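Local coordinates for hemerythrin-like domain-containing protein (Streptococcus mutans, PDB 2QKP) that is of unknown function but carries a C-terminal PAS domain, the part described here, which probably serves as a sensory or interaction module, at residues P29-V35 and G122-Q128; D91-M95 and Y107-A112. All blocks are in the same frame, centred on the assembly; numbering follows the deposited sequence. Where two conformers were deposited one is given.

Interaction 1. Residues P29-V35 and G122-Q128; sequences PLEITFV and GVLEYVQ
Glu31, Thr33 and Val35 pair with Val127, Glu125 and Val123 in the antiparallel centre of a PAS-fold sheet, where the first and last strands of the five-stranded sheet lie side by side. Each pair is hydrogen-bonded twice, so six backbone donors and six acceptors are satisfied between the two strands. Val35 N reaches Val123 O at 3.0 Å along an almost straight N-H...O line (176°), whereas Val127 N to Glu31 O is more bent (146°). Several carbonyls also take a CA-H...O contact, as Glu31 O does from Tyr126 CA. The carboxylate of Glu31 is held elsewhere, by Val54 N and more weakly by Phe55 N. Gln128 bonds through its amide to Gln128 of the second subunit, while its CB, 3.6 Å from Leu30 CD2, supplies an apolar flank. On the face carrying Ile32, Phe34, Leu124 and Tyr126, Ile32 CG2 presses on Leu124 CD1 at 3.5 Å, a tight fit. On the other face Thr33 and Glu125 run side by side. Thr33 OG1 sits between its backbone N and carbonyl carbon (chi1 77°), from where it is hydrogen-bonded to two waters: one donates to Val123 O, the other to Glu125 OE1 at 3.2 Å.

Interaction 2. Residues D91-M95 and Y107-A112; sequences DKVNM and YVTYAA
The Tyr110 ring meets Met95 at its edge: SD lies 3.6 Å from Tyr110 CE2 and 85° off the ring normal, a Met-aromatic contact made near the ring plane. Val93 O also approaches this edge, at 4.0 Å from Tyr110 CD2. The bend at chi2 (-73°) of Met95 turns SD back to the ring, while its CG rests 3.9 Å from Val108 CB. Val81 and Leu85 of helix 72-86 pack on Tyr110. On the sheet face of Asn94 and Thr109, the Asn94 side chain crosses that of Tyr107, amide and ring planes 25° apart, with Asn94 CG 3.3 Å from Tyr107 OH; the Tyr107 ring also meets Phe133 of the second subunit edge-to-face. Asn94 ND2 gives a weak, bent hydrogen bond to Thr109 OG1, 2.8 Å away. The aliphatic part of Lys92 lies against Thr109 CG2 and Ala111 CB. Between the two faces the backbones pair Val93 with Tyr110 and Met95 with Val108, two bonds each. Tyr110 N to Val93 O spans 2.8 Å and is nearly straight. At the far end, Asp91 O accepts from Ala112 N. Such pairing is typical of an antiparallel beta hairpin, here strands 92-99 and 104-114 of the PAS fold.

In the fold
Both interactions belong to one five-stranded antiparallel sheet, ordered 41-44, 31-36, 120-129, 104-114, 92-99, and their centres lie 9 Å apart. Strand 120-129 follows 104-114 in the chain and sits next to it, so the two contacts join directly: Leu124 O is probably hydrogen-bonded to Ala111 N, and Gln128 O to Tyr107 N. Interaction 1 brings together segments 87 residues apart, and the local hairpin of interaction 2 is nested within the loop it closes. This 2-1-5-4-3 order shows the general principle of the PAS fold, in which the last strand docks beside the first. Helix 72-86 packs against both contacts, and both touch the second subunit, so one sheet carries both the long-range closure and part of the dimer interface.

Interaction 1. Residues P29-V35 and G122-Q128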
ATOM      1  N   PRO A  29       3.474  -4.795  -1.640  1.00 20.67           N
ATOM      2  CA  PRO A  29       4.855  -5.226  -1.432  1.00 21.37           C
ATOM      3  C   PRO A  29       5.550  -4.407  -0.321  1.00 20.21           C
ATOM      4  O   PRO A  29       6.694  -3.938  -0.495  1.00 19.79           O
ATOM      5  CB  PRO A  29       5.490  -4.935  -2.802  1.00 21.61           C
ATOM      6  CG  PRO A  29       4.820  -3.720  -3.244  1.00 21.89           C
ATOM      7  CD  PRO A  29       3.391  -3.802  -2.721  1.00 22.74           C
ATOM      8  N   LEU A  30       4.866  -4.255   0.812  1.00 18.92           N
ATOM      9  CA  LEU A  30       5.313  -3.352   1.875  1.00 17.37           C
ATOM     10  C   LEU A  30       5.016  -3.995   3.213  1.00 17.97           C
ATOM     11  O   LEU A  30       3.995  -4.659   3.346  1.00 18.69           O
ATOM     12  CB  LEU A  30       4.534  -2.033   1.827  1.00 17.48           C
ATOM     13  CG  LEU A  30       4.577  -1.231   0.524  1.00 17.15           C
ATOM     14  CD1 LEU A  30       3.491  -0.139   0.447  1.00 21.09           C
ATOM     15  CD2 LEU A  30       5.964  -0.610   0.360  1.00 18.71           C
ATOM     16  N   GLU A  31       5.898  -3.794   4.190  1.00 17.44           N
ATOM     17  CA  GLU A  31       5.604  -4.130   5.583  1.00 18.10           C
ATOM     18  C   GLU A  31       5.026  -2.837   6.139  1.00 17.08           C
ATOM     19  O   GLU A  31       5.706  -1.807   6.133  1.00 16.69           O
ATOM     20  CB  GLU A  31       6.886  -4.496   6.367  1.00 17.94           C
ATOM     21  CG  GLU A  31       7.552  -5.786   5.933  1.00 22.41           C
ATOM     22  CD  GLU A  31       8.867  -6.045   6.668  1.00 23.71           C
ATOM     23  OE1 GLU A  31       9.141  -5.434   7.752  1.00 30.91           O
ATOM     24  OE2 GLU A  31       9.611  -6.887   6.172  1.00 31.11           O
ATOM     25  N   ILE A  32       3.776  -2.891   6.605  1.00 15.47           N
ATOM     26  CA  ILE A  32       3.047  -1.677   7.015  1.00 15.24           C
ATOM     27  C   ILE A  32       2.793  -1.775   8.503  1.00 16.42           C
ATOM     28  O   ILE A  32       2.445  -2.853   9.011  1.00 16.02           O
ATOM     29  CB  ILE A  32       1.719  -1.597   6.251  1.00 14.96           C
ATOM     30  CG1 ILE A  32       2.038  -1.488   4.742  1.00 15.66           C
ATOM     31  CG2 ILE A  32       0.770  -0.414   6.724  1.00 15.46           C
ATOM     32  CD1 ILE A  32       0.810  -1.550   3.839  1.00 16.66           C
ATOM     33  N   THR A  33       2.968  -0.665   9.212  1.00 15.69           N
ATOM     34  CA  THR A  33       2.532  -0.609  10.619  1.00 17.09           C
ATOM     35  C   THR A  33       1.798   0.703  10.813  1.00 16.90           C
ATOM     36  O   THR A  33       2.079   1.678  10.115  1.00 17.21           O
ATOM     37  CB  THR A  33       3.685  -0.719  11.678  1.00 17.92           C
ATOM     38  OG1 THR A  33       4.378   0.530  11.771  1.00 23.57           O
ATOM     39  CG2 THR A  33       4.674  -1.855  11.357  1.00 16.50           C
ATOM     40  N   PHE A  34       0.852   0.733  11.744  1.00 14.98           N
ATOM     41  CA  PHE A  34       0.128   1.966  11.996  1.00 14.26           C
ATOM     42  C   PHE A  34       0.056   2.196  13.493  1.00 14.58           C
ATOM     43  O   PHE A  34      -0.310   1.304  14.237  1.00 13.88           O
ATOM     44  CB  PHE A  34      -1.280   1.876  11.414  1.00 14.04           C
ATOM     45  CG  PHE A  34      -2.143   3.027  11.759  1.00 14.79           C
ATOM     46  CD1 PHE A  34      -1.875   4.303  11.226  1.00 14.73           C
ATOM     47  CD2 PHE A  34      -3.234   2.858  12.605  1.00 17.00           C
ATOM     48  CE1 PHE A  34      -2.705   5.396  11.521  1.00 15.83           C
ATOM     49  CE2 PHE A  34      -4.061   3.955  12.932  1.00 15.14           C
ATOM     50  CZ  PHE A  34      -3.794   5.222  12.395  1.00 16.04           C
ATOM     51  N   VAL A  35       0.399   3.412  13.899  1.00 14.60           N
ATOM     52  CA  VAL A  35       0.291   3.855  15.298  1.00 15.66           C
ATOM     53  C   VAL A  35      -0.736   4.987  15.341  1.00 15.88           C
ATOM     54  O   VAL A  35      -0.655   5.928  14.541  1.00 16.10           O
ATOM     55  CB  VAL A  35       1.676   4.346  15.800  1.00 16.63           C
ATOM     56  CG1 VAL A  35       1.561   4.943  17.196  1.00 17.32           C
ATOM     57  CG2 VAL A  35       2.690   3.217  15.775  1.00 15.71           C
ATOM     58  N   GLY A 122      -2.521   9.759  12.971  1.00 14.42           N
ATOM     59  CA  GLY A 122      -1.522   8.793  13.425  1.00 14.21           C
ATOM     60  C   GLY A 122      -0.340   8.746  12.487  1.00 13.80           C
ATOM     61  O   GLY A 122      -0.199   9.604  11.608  1.00 13.91           O
ATOM     62  N   VAL A 123       0.519   7.749  12.696  1.00 14.10           N
ATOM     63  CA  VAL A 123       1.707   7.625  11.841  1.00 14.11           C
ATOM     64  C   VAL A 123       1.685   6.282  11.119  1.00 14.00           C
ATOM     65  O   VAL A 123       1.485   5.245  11.753  1.00 13.78           O
ATOM     66  CB  VAL A 123       2.969   7.750  12.662  1.00 14.95           C
ATOM     67  CG1 VAL A 123       4.192   7.404  11.823  1.00 15.16           C
ATOM     68  CG2 VAL A 123       3.100   9.202  13.190  1.00 15.75           C
ATOM     69  N   LEU A 124       1.883   6.336   9.799  1.00 13.94           N
ATOM     70  CA  LEU A 124       1.925   5.145   8.944  1.00 14.57           C
ATOM     71  C   LEU A 124       3.388   4.864   8.610  1.00 14.90           C
ATOM     72  O   LEU A 124       4.054   5.738   8.051  1.00 15.26           O
ATOM     73  CB  LEU A 124       1.113   5.424   7.663  1.00 14.79           C
ATOM     74  CG  LEU A 124       1.250   4.456   6.487  1.00 15.76           C
ATOM     75  CD1 LEU A 124       0.778   3.070   6.911  1.00 17.67           C
ATOM     76  CD2 LEU A 124       0.465   4.961   5.310  1.00 14.94           C
ATOM     77  N   GLU A 125       3.887   3.666   8.937  1.00 14.12           N
ATOM     78  CA  GLU A 125       5.240   3.267   8.541  1.00 16.13           C
ATOM     79  C   GLU A 125       5.142   2.185   7.473  1.00 16.09           C
ATOM     80  O   GLU A 125       4.366   1.232   7.624  1.00 15.27           O
ATOM     81  CB  GLU A 125       6.032   2.749   9.750  1.00 16.34           C
ATOM     82  CG  GLU A 125       7.464   2.294   9.394  1.00 19.23           C
ATOM     83  CD  GLU A 125       8.276   1.812  10.592  1.00 21.90           C
ATOM     84  OE1 GLU A 125       7.751   1.810  11.732  1.00 27.83           O
ATOM     85  OE2 GLU A 125       9.449   1.453  10.377  1.00 28.62           O
ATOM     86  N   TYR A 126       5.878   2.351   6.379  1.00 16.02           N
ATOM     87  CA  TYR A 126       5.925   1.310   5.366  1.00 15.06           C
ATOM     88  C   TYR A 126       7.351   1.094   4.880  1.00 16.25           C
ATOM     89  O   TYR A 126       8.147   2.063   4.685  1.00 14.91           O
ATOM     90  CB  TYR A 126       4.933   1.578   4.217  1.00 16.15           C
ATOM     91  CG  TYR A 126       4.962   2.957   3.576  1.00 14.24           C
ATOM     92  CD1 TYR A 126       5.704   3.180   2.411  1.00 16.03           C
ATOM     93  CD2 TYR A 126       4.225   4.023   4.107  1.00 15.08           C
ATOM     94  CE1 TYR A 126       5.704   4.418   1.796  1.00 17.65           C
ATOM     95  CE2 TYR A 126       4.217   5.271   3.504  1.00 16.49           C
ATOM     96  CZ  TYR A 126       4.963   5.449   2.336  1.00 18.19           C
ATOM     97  OH  TYR A 126       4.996   6.679   1.728  1.00 18.04           O
ATOM     98  N   VAL A 127       7.684  -0.183   4.746  1.00 15.97           N
ATOM     99  CA  VAL A 127       9.039  -0.601   4.445  1.00 15.89           C
ATOM    100  C   VAL A 127       9.012  -1.366   3.118  1.00 15.38           C
ATOM    101  O   VAL A 127       8.191  -2.272   2.932  1.00 15.10           O
ATOM    102  CB  VAL A 127       9.590  -1.528   5.559  1.00 16.78           C
ATOM    103  CG1 VAL A 127      10.965  -1.951   5.231  1.00 18.34           C
ATOM    104  CG2 VAL A 127       9.533  -0.858   6.956  1.00 17.31           C
ATOM    105  N   GLN A 128       9.938  -1.020   2.223  1.00 15.36           N
ATOM    106  CA  GLN A 128       9.988  -1.675   0.915  1.00 16.17           C
ATOM    107  C   GLN A 128      11.399  -2.140   0.587  1.00 16.58           C
ATOM    108  O   GLN A 128      12.380  -1.492   0.941  1.00 17.03           O
ATOM    109  CB  GLN A 128       9.531  -0.708  -0.161  1.00 14.47           C
ATOM    110  CG  GLN A 128       9.249  -1.378  -1.558  1.00 15.56           C
ATOM    111  CD  GLN A 128       8.636  -0.382  -2.530  1.00 15.87           C
ATOM    112  OE1 GLN A 128       8.566   0.823  -2.245  1.00 17.34           O
ATOM    113  NE2 GLN A 128       8.200  -0.871  -3.678  1.00 18.50           N
TER
HETATM  114  O   HOH W   1       3.585   3.298  12.386  1.00 21.35           O
HETATM  115  O   HOH W   2       6.208   0.086  13.927  1.00 41.14           O

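Interaction 2. Residues D91-M95 and Y107-A112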
ATOM      1  N   ASP A  91       5.643  15.804   5.966  1.00 19.53           N
ATOM      2  CA  ASP A  91       4.590  14.807   5.781  1.00 19.44           C
ATOM      3  C   ASP A  91       5.167  13.400   5.802  1.00 18.02           C
ATOM      4  O   ASP A  91       4.441  12.432   6.079  1.00 16.80           O
ATOM      5  CB  ASP A  91       3.747  15.080   4.526  1.00 21.58           C
ATOM      6  CG  ASP A  91       4.535  15.009   3.242  1.00 24.75           C
ATOM      7  OD1 ASP A  91       5.780  15.165   3.230  1.00 29.12           O
ATOM      8  OD2 ASP A  91       3.871  14.826   2.205  1.00 31.90           O
ATOM      9  N   LYS A  92       6.468  13.306   5.503  0.50 16.84           N
ATOM     10  CA  LYS A  92       7.212  12.052   5.450  0.50 16.76           C
ATOM     11  C   LYS A  92       8.639  12.210   5.971  0.50 16.63           C
ATOM     12  O   LYS A  92       9.250  13.288   5.830  0.50 16.61           O
ATOM     13  CB  LYS A  92       7.305  11.539   4.005  0.50 16.82           C
ATOM     14  CG  LYS A  92       5.971  11.153   3.366  0.50 16.10           C
ATOM     15  CD  LYS A  92       6.154  10.718   1.924  0.50 18.43           C
ATOM     16  CE  LYS A  92       6.352  11.908   0.993  0.50 22.11           C
ATOM     17  NZ  LYS A  92       6.233  11.572  -0.458  0.50 25.43           N
ATOM     18  N   VAL A  93       9.163  11.130   6.547  1.00 16.27           N
ATOM     19  CA  VAL A  93      10.576  11.011   6.881  1.00 16.84           C
ATOM     20  C   VAL A  93      11.007   9.677   6.298  1.00 16.95           C
ATOM     21  O   VAL A  93      10.355   8.656   6.553  1.00 16.39           O
ATOM     22  CB  VAL A  93      10.786  11.026   8.391  1.00 17.50           C
ATOM     23  CG1 VAL A  93      12.233  10.726   8.773  1.00 18.93           C
ATOM     24  CG2 VAL A  93      10.378  12.389   8.938  1.00 18.03           C
ATOM     25  N   ASN A  94      12.119   9.678   5.555  1.00 16.73           N
ATOM     26  CA  ASN A  94      12.615   8.461   4.901  1.00 17.33           C
ATOM     27  C   ASN A  94      14.020   8.098   5.399  1.00 18.31           C
ATOM     28  O   ASN A  94      14.825   8.989   5.743  1.00 18.98           O
ATOM     29  CB  ASN A  94      12.676   8.658   3.394  1.00 17.65           C
ATOM     30  CG  ASN A  94      11.367   9.158   2.807  1.00 20.08           C
ATOM     31  OD1 ASN A  94      11.272  10.292   2.317  1.00 22.19           O
ATOM     32  ND2 ASN A  94      10.358   8.311   2.829  1.00 16.81           N
ATOM     33  N   MET A  95      14.270   6.798   5.498  1.00 18.15           N
ATOM     34  CA  MET A  95      15.608   6.272   5.703  1.00 19.16           C
ATOM     35  C   MET A  95      15.851   5.041   4.819  1.00 18.86           C
ATOM     36  O   MET A  95      14.916   4.373   4.376  1.00 18.24           O
ATOM     37  CB  MET A  95      15.902   6.004   7.202  1.00 20.30           C
ATOM     38  CG  MET A  95      14.761   5.609   8.107  1.00 25.70           C
ATOM     39  SD  MET A  95      13.547   6.861   8.604  1.00 23.57           S
ATOM     40  CE  MET A  95      14.208   7.456  10.171  1.00 28.94           C
ATOM     41  N   TYR A 107      14.078   0.543   2.076  1.00 16.53           N
ATOM     42  CA  TYR A 107      13.690   1.952   2.077  1.00 14.94           C
ATOM     43  C   TYR A 107      12.493   2.100   3.012  1.00 15.52           C
ATOM     44  O   TYR A 107      11.480   1.406   2.838  1.00 14.72           O
ATOM     45  CB  TYR A 107      13.255   2.343   0.659  1.00 16.13           C
ATOM     46  CG  TYR A 107      12.957   3.818   0.486  1.00 14.27           C
ATOM     47  CD1 TYR A 107      13.984   4.725   0.240  1.00 14.65           C
ATOM     48  CD2 TYR A 107      11.647   4.306   0.523  1.00 16.58           C
ATOM     49  CE1 TYR A 107      13.723   6.083   0.060  1.00 17.50           C
ATOM     50  CE2 TYR A 107      11.379   5.678   0.361  1.00 18.21           C
ATOM     51  CZ  TYR A 107      12.423   6.550   0.109  1.00 18.34           C
ATOM     52  OH  TYR A 107      12.178   7.903  -0.099  1.00 18.07           O
ATOM     53  N   VAL A 108      12.623   2.989   4.003  1.00 14.25           N
ATOM     54  CA  VAL A 108      11.663   3.100   5.099  1.00 14.56           C
ATOM     55  C   VAL A 108      11.001   4.452   4.998  1.00 14.59           C
ATOM     56  O   VAL A 108      11.668   5.465   4.793  1.00 13.81           O
ATOM     57  CB  VAL A 108      12.373   2.997   6.487  1.00 15.46           C
ATOM     58  CG1 VAL A 108      11.369   3.068   7.611  1.00 16.06           C
ATOM     59  CG2 VAL A 108      13.164   1.712   6.602  1.00 16.60           C
ATOM     60  N   THR A 109       9.683   4.472   5.132  1.00 14.46           N
ATOM     61  CA  THR A 109       9.000   5.762   5.214  1.00 14.19           C
ATOM     62  C   THR A 109       8.108   5.813   6.437  1.00 14.56           C
ATOM     63  O   THR A 109       7.360   4.876   6.703  1.00 13.10           O
ATOM     64  CB  THR A 109       8.092   5.988   3.993  1.00 14.66           C
ATOM     65  OG1 THR A 109       8.863   5.910   2.800  1.00 15.00           O
ATOM     66  CG2 THR A 109       7.379   7.339   4.084  1.00 15.82           C
ATOM     67  N   TYR A 110       8.195   6.921   7.174  1.00 13.82           N
ATOM     68  CA  TYR A 110       7.227   7.257   8.213  1.00 14.92           C
ATOM     69  C   TYR A 110       6.422   8.415   7.700  1.00 14.63           C
ATOM     70  O   TYR A 110       7.001   9.466   7.342  1.00 14.96           O
ATOM     71  CB  TYR A 110       7.946   7.743   9.470  1.00 16.19           C
ATOM     72  CG  TYR A 110       8.735   6.691  10.178  1.00 18.56           C
ATOM     73  CD1 TYR A 110       8.146   5.953  11.208  1.00 22.09           C
ATOM     74  CD2 TYR A 110      10.065   6.456   9.857  1.00 19.84           C
ATOM     75  CE1 TYR A 110       8.863   4.967  11.905  1.00 24.54           C
ATOM     76  CE2 TYR A 110      10.812   5.452  10.557  1.00 23.14           C
ATOM     77  CZ  TYR A 110      10.184   4.724  11.574  1.00 22.99           C
ATOM     78  OH  TYR A 110      10.844   3.747  12.326  1.00 25.74           O
ATOM     79  N   ALA A 111       5.097   8.255   7.652  1.00 12.91           N
ATOM     80  CA  ALA A 111       4.236   9.259   7.079  1.00 13.28           C
ATOM     81  C   ALA A 111       3.162   9.716   8.036  1.00 13.75           C
ATOM     82  O   ALA A 111       2.617   8.902   8.763  1.00 13.07           O
ATOM     83  CB  ALA A 111       3.592   8.702   5.785  1.00 13.64           C
ATOM     84  N   ALA A 112       2.834  11.012   8.021  1.00 13.27           N
ATOM     85  CA  ALA A 112       1.717  11.527   8.819  1.00 14.01           C
ATOM     86  C   ALA A 112       0.441  11.114   8.122  1.00 14.06           C
ATOM     87  O   ALA A 112       0.323  11.281   6.888  1.00 14.97           O
ATOM     88  CB  ALA A 112       1.765  13.079   8.894  1.00 13.78           C
TER
HETATM   89  O   HOH W   3       1.367  12.387   4.817  1.00 24.97           O